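DITP/XTP pyrophosphatase (Coxiella burnetii, PDB 3TQU) probably hydrolyses non-canonical purine nucleoside triphosphates such as XTP, dITP and ITP to monophosphate and diphosphate, keeping them out of DNA and RNA. Local coordinates at residues A[16-29]-A[186-198]. Residues are numbered along the deposited sequence; the frame is centred on the assembly and turned at random.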
ATOM      1  N   LYS A  16      16.681 -10.399  -8.547  1.00 16.45           N
ATOM      2  CA  LYS A  16      15.964  -9.801  -7.424  1.00 18.56           C
ATOM      3  C   LYS A  16      16.519 -10.275  -6.080  1.00 19.93           C
ATOM      4  O   LYS A  16      16.654  -9.488  -5.143  1.00 22.10           O
ATOM      5  CB  LYS A  16      14.468 -10.089  -7.520  1.00 16.88           C
ATOM      6  CG  LYS A  16      13.795  -9.419  -8.714  1.00 18.34           C
ATOM      7  CD  LYS A  16      12.283  -9.466  -8.604  1.00 18.61           C
ATOM      8  CE  LYS A  16      11.628  -8.709  -9.753  1.00 20.66           C
ATOM      9  NZ  LYS A  16      10.148  -8.646  -9.616  1.00 21.60           N
ATOM     10  N   LEU A  17      16.840 -11.563  -5.989  1.00 15.86           N
ATOM     11  CA  LEU A  17      17.441 -12.113  -4.779  1.00 13.71           C
ATOM     12  C   LEU A  17      18.822 -11.515  -4.535  1.00 17.44           C
ATOM     13  O   LEU A  17      19.150 -11.127  -3.413  1.00 15.97           O
ATOM     14  CB  LEU A  17      17.544 -13.635  -4.871  1.00 15.93           C
ATOM     15  CG  LEU A  17      18.220 -14.309  -3.672  1.00 14.08           C
ATOM     16  CD1 LEU A  17      17.422 -14.061  -2.397  1.00 13.67           C
ATOM     17  CD2 LEU A  17      18.393 -15.793  -3.919  1.00 12.50           C
ATOM     18  N   ALA A  18      19.626 -11.441  -5.590  1.00 16.81           N
ATOM     19  CA  ALA A  18      20.971 -10.884  -5.489  1.00 20.33           C
ATOM     20  C   ALA A  18      20.944  -9.412  -5.080  1.00 22.25           C
ATOM     21  O   ALA A  18      21.729  -8.980  -4.236  1.00 22.51           O
ATOM     22  CB  ALA A  18      21.715 -11.058  -6.806  1.00 20.01           C
ATOM     23  N   GLU A  19      20.042  -8.641  -5.682  1.00 23.49           N
ATOM     24  CA  GLU A  19      19.918  -7.225  -5.347  1.00 25.63           C
ATOM     25  C   GLU A  19      19.581  -7.049  -3.866  1.00 26.47           C
ATOM     26  O   GLU A  19      20.072  -6.132  -3.209  1.00 27.74           O
ATOM     27  CB  GLU A  19      18.852  -6.548  -6.216  1.00 29.16           C
ATOM     28  CG  GLU A  19      19.255  -6.352  -7.673  1.00 34.74           C
ATOM     29  CD  GLU A  19      18.138  -5.753  -8.516  1.00 41.84           C
ATOM     30  OE1 GLU A  19      17.142  -5.275  -7.932  1.00 44.36           O
ATOM     31  OE2 GLU A  19      18.255  -5.767  -9.761  1.00 42.76           O
HETATM   32  N   MSE A  20      18.748  -7.949  -3.354  1.00 25.58           N
HETATM   33  CA  MSE A  20      18.279  -7.904  -1.973  1.00 25.76           C
HETATM   34  C   MSE A  20      19.408  -8.257  -1.008  1.00 22.53           C
HETATM   35  O   MSE A  20      19.610  -7.587   0.005  1.00 22.44           O
HETATM   36  CB  MSE A  20      17.105  -8.876  -1.801  1.00 27.14           C
HETATM   37  CG  MSE A  20      16.467  -8.921  -0.416  1.00 29.70           C
HETATM   38 SE   MSE A  20      15.182  -7.482  -0.174  1.00 43.70          SE
HETATM   39  CE  MSE A  20      14.474  -7.467  -1.978  1.00 23.88           C
ATOM     40  N   GLN A  21      20.145  -9.314  -1.328  1.00 18.83           N
ATOM     41  CA  GLN A  21      21.257  -9.736  -0.486  1.00 17.20           C
ATOM     42  C   GLN A  21      22.297  -8.629  -0.386  1.00 20.21           C
ATOM     43  O   GLN A  21      22.857  -8.382   0.681  1.00 21.60           O
ATOM     44  CB  GLN A  21      21.891 -11.014  -1.033  1.00 16.75           C
ATOM     45  CG  GLN A  21      20.991 -12.238  -0.939  1.00 16.98           C
ATOM     46  CD  GLN A  21      21.527 -13.394  -1.750  1.00 17.34           C
ATOM     47  OE1 GLN A  21      22.317 -13.201  -2.674  1.00 18.09           O
ATOM     48  NE2 GLN A  21      21.115 -14.604  -1.403  1.00 17.45           N
ATOM     49  N   GLU A  22      22.550  -7.969  -1.511  1.00 20.95           N
ATOM     50  CA  GLU A  22      23.463  -6.834  -1.551  1.00 22.99           C
ATOM     51  C   GLU A  22      22.931  -5.687  -0.691  1.00 19.64           C
ATOM     52  O   GLU A  22      23.677  -5.041   0.043  1.00 19.63           O
ATOM     53  CB  GLU A  22      23.649  -6.362  -2.994  1.00 27.70           C
ATOM     54  CG  GLU A  22      24.408  -5.052  -3.134  1.00 33.53           C
ATOM     55  CD  GLU A  22      25.885  -5.200  -2.839  1.00 38.36           C
ATOM     56  OE1 GLU A  22      26.415  -6.319  -3.008  1.00 40.20           O
ATOM     57  OE2 GLU A  22      26.516  -4.200  -2.437  1.00 40.17           O
ATOM     58  N   LEU A  23      21.628  -5.451  -0.787  1.00 18.82           N
ATOM     59  CA  LEU A  23      20.977  -4.360  -0.069  1.00 21.93           C
ATOM     60  C   LEU A  23      21.073  -4.510   1.443  1.00 20.84           C
ATOM     61  O   LEU A  23      21.310  -3.534   2.155  1.00 20.97           O
ATOM     62  CB  LEU A  23      19.503  -4.274  -0.472  1.00 24.32           C
ATOM     63  CG  LEU A  23      18.691  -3.200   0.253  1.00 25.97           C
ATOM     64  CD1 LEU A  23      19.028  -1.831  -0.305  1.00 29.04           C
ATOM     65  CD2 LEU A  23      17.205  -3.480   0.122  1.00 26.99           C
ATOM     66  N   LEU A  24      20.878  -5.733   1.931  1.00 15.08           N
ATOM     67  CA  LEU A  24      20.802  -5.980   3.370  1.00 18.00           C
ATOM     68  C   LEU A  24      22.009  -6.738   3.912  1.00 16.84           C
ATOM     69  O   LEU A  24      21.912  -7.431   4.924  1.00 18.12           O
ATOM     70  CB  LEU A  24      19.522  -6.745   3.704  1.00 20.84           C
ATOM     71  CG  LEU A  24      18.235  -6.087   3.207  1.00 25.00           C
ATOM     72  CD1 LEU A  24      17.027  -6.872   3.680  1.00 27.12           C
ATOM     73  CD2 LEU A  24      18.160  -4.643   3.684  1.00 22.79           C
ATOM     74  N   ARG A  25      23.151  -6.579   3.250  1.00 19.60           N
ATOM     75  CA  ARG A  25      24.350  -7.341   3.582  1.00 23.17           C
ATOM     76  C   ARG A  25      24.830  -7.138   5.019  1.00 23.79           C
ATOM     77  O   ARG A  25      25.502  -8.004   5.582  1.00 25.08           O
ATOM     78  CB  ARG A  25      25.479  -7.016   2.599  1.00 21.48           C
ATOM     79  CG  ARG A  25      25.978  -5.583   2.669  1.00 23.06           C
ATOM     80  CD  ARG A  25      26.977  -5.301   1.558  1.00 28.45           C
ATOM     81  NE  ARG A  25      27.583  -3.977   1.677  1.00 33.40           N
ATOM     82  CZ  ARG A  25      27.091  -2.873   1.123  1.00 37.00           C
ATOM     83  NH1 ARG A  25      25.976  -2.926   0.406  1.00 37.72           N
ATOM     84  NH2 ARG A  25      27.715  -1.714   1.286  1.00 37.56           N
ATOM     85  N   ASP A  26      24.484  -6.003   5.612  1.00 24.98           N
ATOM     86  CA  ASP A  26      24.958  -5.683   6.957  1.00 24.74           C
ATOM     87  C   ASP A  26      23.930  -5.985   8.045  1.00 25.35           C
ATOM     88  O   ASP A  26      24.178  -5.742   9.228  1.00 24.98           O
ATOM     89  CB  ASP A  26      25.412  -4.224   7.034  1.00 25.58           C
ATOM     90  CG  ASP A  26      26.709  -3.979   6.282  1.00 29.06           C
ATOM     91  OD1 ASP A  26      27.472  -4.948   6.079  1.00 30.60           O
ATOM     92  OD2 ASP A  26      26.970  -2.819   5.899  1.00 29.35           O
ATOM     93  N   LEU A  27      22.784  -6.523   7.642  1.00 24.42           N
ATOM     94  CA  LEU A  27      21.729  -6.892   8.582  1.00 23.01           C
ATOM     95  C   LEU A  27      21.681  -8.405   8.774  1.00 21.04           C
ATOM     96  O   LEU A  27      22.039  -9.163   7.875  1.00 18.37           O
ATOM     97  CB  LEU A  27      20.370  -6.394   8.081  1.00 22.91           C
ATOM     98  CG  LEU A  27      20.166  -4.882   7.995  1.00 24.17           C
ATOM     99  CD1 LEU A  27      18.828  -4.555   7.343  1.00 23.60           C
ATOM    100  CD2 LEU A  27      20.265  -4.247   9.373  1.00 25.10           C
ATOM    101  N   GLU A  28      21.240  -8.849   9.944  1.00 20.15           N
ATOM    102  CA  GLU A  28      21.134 -10.280  10.205  1.00 20.03           C
ATOM    103  C   GLU A  28      19.811 -10.829   9.689  1.00 20.99           C
ATOM    104  O   GLU A  28      18.942 -11.223  10.471  1.00 20.94           O
ATOM    105  CB  GLU A  28      21.289 -10.584  11.695  1.00 22.75           C
ATOM    106  CG  GLU A  28      22.668 -10.271  12.239  1.00 30.40           C
ATOM    107  CD  GLU A  28      23.773 -10.799  11.346  1.00 36.61           C
ATOM    108  OE1 GLU A  28      24.474  -9.973  10.724  1.00 39.04           O
ATOM    109  OE2 GLU A  28      23.937 -12.036  11.265  1.00 37.11           O
ATOM    110  N   ILE A  29      19.665 -10.847   8.368  1.00 21.40           N
ATOM    111  CA  ILE A  29      18.469 -11.376   7.728  1.00 21.93           C
ATOM    112  C   ILE A  29      18.847 -12.290   6.569  1.00 20.36           C
ATOM    113  O   ILE A  29      19.759 -11.987   5.797  1.00 19.12           O
ATOM    114  CB  ILE A  29      17.558 -10.252   7.203  1.00 23.66           C
ATOM    115  CG1 ILE A  29      17.166  -9.306   8.340  1.00 27.03           C
ATOM    116  CG2 ILE A  29      16.317 -10.837   6.547  1.00 22.14           C
ATOM    117  CD1 ILE A  29      16.187  -8.230   7.923  1.00 29.63           C
ATOM    118  N   ARG A 186      12.808   0.225  -8.542  1.00 11.33           N
ATOM    119  CA  ARG A 186      13.220  -0.850  -7.647  1.00 14.42           C
ATOM    120  C   ARG A 186      14.217  -0.342  -6.614  1.00 15.57           C
ATOM    121  O   ARG A 186      14.092  -0.633  -5.425  1.00 14.33           O
ATOM    122  CB  ARG A 186      13.825  -2.018  -8.427  1.00 18.52           C
ATOM    123  CG  ARG A 186      12.808  -2.886  -9.150  1.00 24.39           C
ATOM    124  CD  ARG A 186      13.455  -4.164  -9.675  1.00 25.70           C
ATOM    125  NE  ARG A 186      14.246  -4.834  -8.645  1.00 27.29           N
ATOM    126  CZ  ARG A 186      13.739  -5.610  -7.689  1.00 29.10           C
ATOM    127  NH1 ARG A 186      12.432  -5.822  -7.620  1.00 25.51           N
ATOM    128  NH2 ARG A 186      14.543  -6.174  -6.796  1.00 31.39           N
ATOM    129  N   GLY A 187      15.212   0.413  -7.071  1.00 14.65           N
ATOM    130  CA  GLY A 187      16.195   0.985  -6.169  1.00 14.86           C
ATOM    131  C   GLY A 187      15.544   1.786  -5.053  1.00 14.90           C
ATOM    132  O   GLY A 187      15.927   1.668  -3.889  1.00 11.45           O
ATOM    133  N   GLN A 188      14.556   2.602  -5.409  1.00 14.04           N
ATOM    134  CA  GLN A 188      13.871   3.443  -4.430  1.00 12.76           C
ATOM    135  C   GLN A 188      13.037   2.612  -3.453  1.00 16.29           C
ATOM    136  O   GLN A 188      13.059   2.851  -2.245  1.00 16.45           O
ATOM    137  CB  GLN A 188      13.005   4.496  -5.132  1.00 11.13           C
ATOM    138  CG  GLN A 188      13.812   5.526  -5.911  1.00 11.75           C
ATOM    139  CD  GLN A 188      12.948   6.475  -6.723  1.00 14.95           C
ATOM    140  OE1 GLN A 188      12.255   7.331  -6.172  1.00 19.45           O
ATOM    141  NE2 GLN A 188      12.992   6.331  -8.041  1.00 15.31           N
ATOM    142  N   ALA A 189      12.305   1.636  -3.974  1.00 13.15           N
ATOM    143  CA  ALA A 189      11.541   0.741  -3.116  1.00 10.61           C
ATOM    144  C   ALA A 189      12.477   0.028  -2.143  1.00 12.12           C
ATOM    145  O   ALA A 189      12.209  -0.040  -0.941  1.00 10.24           O
ATOM    146  CB  ALA A 189      10.764  -0.265  -3.952  1.00 10.49           C
ATOM    147  N   LEU A 190      13.587  -0.488  -2.664  1.00 11.80           N
ATOM    148  CA  LEU A 190      14.537  -1.233  -1.847  1.00 11.21           C
ATOM    149  C   LEU A 190      15.164  -0.371  -0.751  1.00 15.41           C
ATOM    150  O   LEU A 190      15.393  -0.845   0.362  1.00 15.63           O
ATOM    151  CB  LEU A 190      15.624  -1.869  -2.719  1.00 11.62           C
ATOM    152  CG  LEU A 190      15.179  -3.046  -3.589  1.00 13.29           C
ATOM    153  CD1 LEU A 190      16.315  -3.537  -4.474  1.00 14.65           C
ATOM    154  CD2 LEU A 190      14.664  -4.175  -2.715  1.00 11.60           C
ATOM    155  N   GLU A 191      15.440   0.891  -1.061  1.00 16.09           N
ATOM    156  CA  GLU A 191      16.016   1.786  -0.064  1.00 19.48           C
ATOM    157  C   GLU A 191      15.003   2.107   1.037  1.00 17.24           C
ATOM    158  O   GLU A 191      15.370   2.227   2.203  1.00 16.55           O
ATOM    159  CB  GLU A 191      16.580   3.061  -0.703  1.00 26.51           C
ATOM    160  CG  GLU A 191      15.573   3.915  -1.447  1.00 34.85           C
ATOM    161  CD  GLU A 191      14.934   4.983  -0.573  1.00 43.14           C
ATOM    162  OE1 GLU A 191      14.071   5.725  -1.085  1.00 42.93           O
ATOM    163  OE2 GLU A 191      15.297   5.084   0.619  1.00 46.55           O
ATOM    164  N   GLN A 192      13.730   2.226   0.663  1.00 18.55           N
ATOM    165  CA  GLN A 192      12.656   2.418   1.635  1.00 16.53           C
ATOM    166  C   GLN A 192      12.576   1.209   2.559  1.00 13.70           C
ATOM    167  O   GLN A 192      12.451   1.348   3.777  1.00 10.26           O
ATOM    168  CB  GLN A 192      11.311   2.607   0.928  1.00 19.35           C
ATOM    169  CG  GLN A 192      11.226   3.829   0.021  1.00 22.97           C
ATOM    170  CD  GLN A 192       9.916   3.886  -0.746  1.00 25.68           C
ATOM    171  OE1 GLN A 192       8.924   3.278  -0.343  1.00 26.27           O
ATOM    172  NE2 GLN A 192       9.909   4.609  -1.859  1.00 23.52           N
ATOM    173  N   LEU A 193      12.643   0.021   1.962  1.00 13.24           N
ATOM    174  CA  LEU A 193      12.636  -1.233   2.708  1.00 13.52           C
ATOM    175  C   LEU A 193      13.832  -1.331   3.655  1.00 17.53           C
ATOM    176  O   LEU A 193      13.686  -1.708   4.819  1.00 20.61           O
ATOM    177  CB  LEU A 193      12.644  -2.427   1.747  1.00 14.42           C
ATOM    178  CG  LEU A 193      12.669  -3.815   2.397  1.00 14.49           C
ATOM    179  CD1 LEU A 193      11.354  -4.089   3.107  1.00 13.55           C
ATOM    180  CD2 LEU A 193      12.947  -4.888   1.359  1.00 16.74           C
ATOM    181  N   SER A 194      15.016  -0.995   3.151  1.00 15.52           N
ATOM    182  CA  SER A 194      16.230  -1.057   3.958  1.00 15.42           C
ATOM    183  C   SER A 194      16.141  -0.130   5.163  1.00 16.38           C
ATOM    184  O   SER A 194      16.526  -0.497   6.271  1.00 18.25           O
ATOM    185  CB  SER A 194      17.453  -0.693   3.121  1.00 19.63           C
ATOM    186  OG  SER A 194      18.628  -0.763   3.907  1.00 22.29           O
ATOM    187  N   THR A 195      15.644   1.078   4.939  1.00 18.47           N
ATOM    188  CA  THR A 195      15.496   2.042   6.021  1.00 20.06           C
ATOM    189  C   THR A 195      14.658   1.460   7.155  1.00 22.61           C
ATOM    190  O   THR A 195      15.012   1.585   8.330  1.00 26.18           O
ATOM    191  CB  THR A 195      14.864   3.355   5.523  1.00 20.00           C
ATOM    192  OG1 THR A 195      15.763   4.003   4.612  1.00 20.67           O
ATOM    193  CG2 THR A 195      14.585   4.288   6.692  1.00 20.95           C
ATOM    194  N   VAL A 196      13.550   0.816   6.802  1.00 17.69           N
ATOM    195  CA  VAL A 196      12.663   0.239   7.805  1.00 19.13           C
ATOM    196  C   VAL A 196      13.312  -0.946   8.510  1.00 21.29           C
ATOM    197  O   VAL A 196      13.273  -1.047   9.735  1.00 25.88           O
ATOM    198  CB  VAL A 196      11.316  -0.191   7.191  1.00 20.10           C
ATOM    199  CG1 VAL A 196      10.458  -0.898   8.233  1.00 21.43           C
ATOM    200  CG2 VAL A 196      10.586   1.017   6.619  1.00 16.07           C
ATOM    201  N   LEU A 197      13.923  -1.837   7.736  1.00 15.37           N
ATOM    202  CA  LEU A 197      14.540  -3.030   8.300  1.00 16.71           C
ATOM    203  C   LEU A 197      15.752  -2.689   9.161  1.00 18.40           C
ATOM    204  O   LEU A 197      15.948  -3.266  10.229  1.00 21.65           O
ATOM    205  CB  LEU A 197      14.925  -4.011   7.192  1.00 18.18           C
ATOM    206  CG  LEU A 197      13.743  -4.689   6.500  1.00 21.06           C
ATOM    207  CD1 LEU A 197      14.215  -5.623   5.397  1.00 22.32           C
ATOM    208  CD2 LEU A 197      12.898  -5.440   7.522  1.00 19.03           C
ATOM    209  N   THR A 198      16.562  -1.750   8.689  1.00 19.40           N
ATOM    210  CA  THR A 198      17.731  -1.299   9.430  1.00 19.01           C
ATOM    211  C   THR A 198      17.325  -0.675  10.760  1.00 26.78           C
ATOM    212  O   THR A 198      17.942  -0.935  11.794  1.00 25.83           O
ATOM    213  CB  THR A 198      18.535  -0.265   8.623  1.00 18.33           C
ATOM    214  OG1 THR A 198      18.988  -0.862   7.401  1.00 21.85           O
ATOM    215  CG2 THR A 198      19.735   0.229   9.426  1.00 19.37           C
TER
HETATM  216  O   HOH W   1      21.054  -0.800   2.640  0.72 17.63           O
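At the predicted substrate site of this HAM1-family enzyme, K16 and R186 come together where helix 14-23 lies beside the C-terminal helix 185-199, the axes of 16-23 and 186-198 crossing at -42°. R186 bends at chi3 (49°), which turns its guanidinium side-on to E19: NE and NH2 both donate to the single oxygen OE1, each at 3.0 Å. That oxygen lies in the guanidinium plane, but the carboxylate is twisted 47° from it, so NE arrives on the syn side of OE1 whereas NH2 comes from above the carboxylate plane. K16 runs across at about a right angle and lays its CG over one guanidinium face, offset toward the rim. Its NZ stops 4.1 Å from R186 NH1, and D71 takes the lysine in a salt bridge, an arrangement consistent with a pocket for the phosphates of a nucleotide. E19 thus probably acts from the second shell, fixing how the R186 guanidinium is turned.

Behind the charges the contact becomes apolar. M20, a selenomethionine bent at chi2 and chi3, brings its CE tightly against L190 CD2 (3.4 Å) and its SE against L193 CD2. L23 sets CD2 against the carbonyl oxygen and CB of L190, 3.6 Å from CB, while a water joins L23 O to S194 OG. Past the helix end, L24 CD1 meets L197 CD1 at 3.5 Å, I29 CD1 approaches the same methyl, and L27 packs both methyls against T198, CD1 nearest OG1 at 3.7 Å.

Beneath this seam lies the central mixed sheet: M20 and L24 rest on F31 of edge strand 29-33, L190 on I125 of strand 118-128, and L193 on L137 and C139 of strand 137-147.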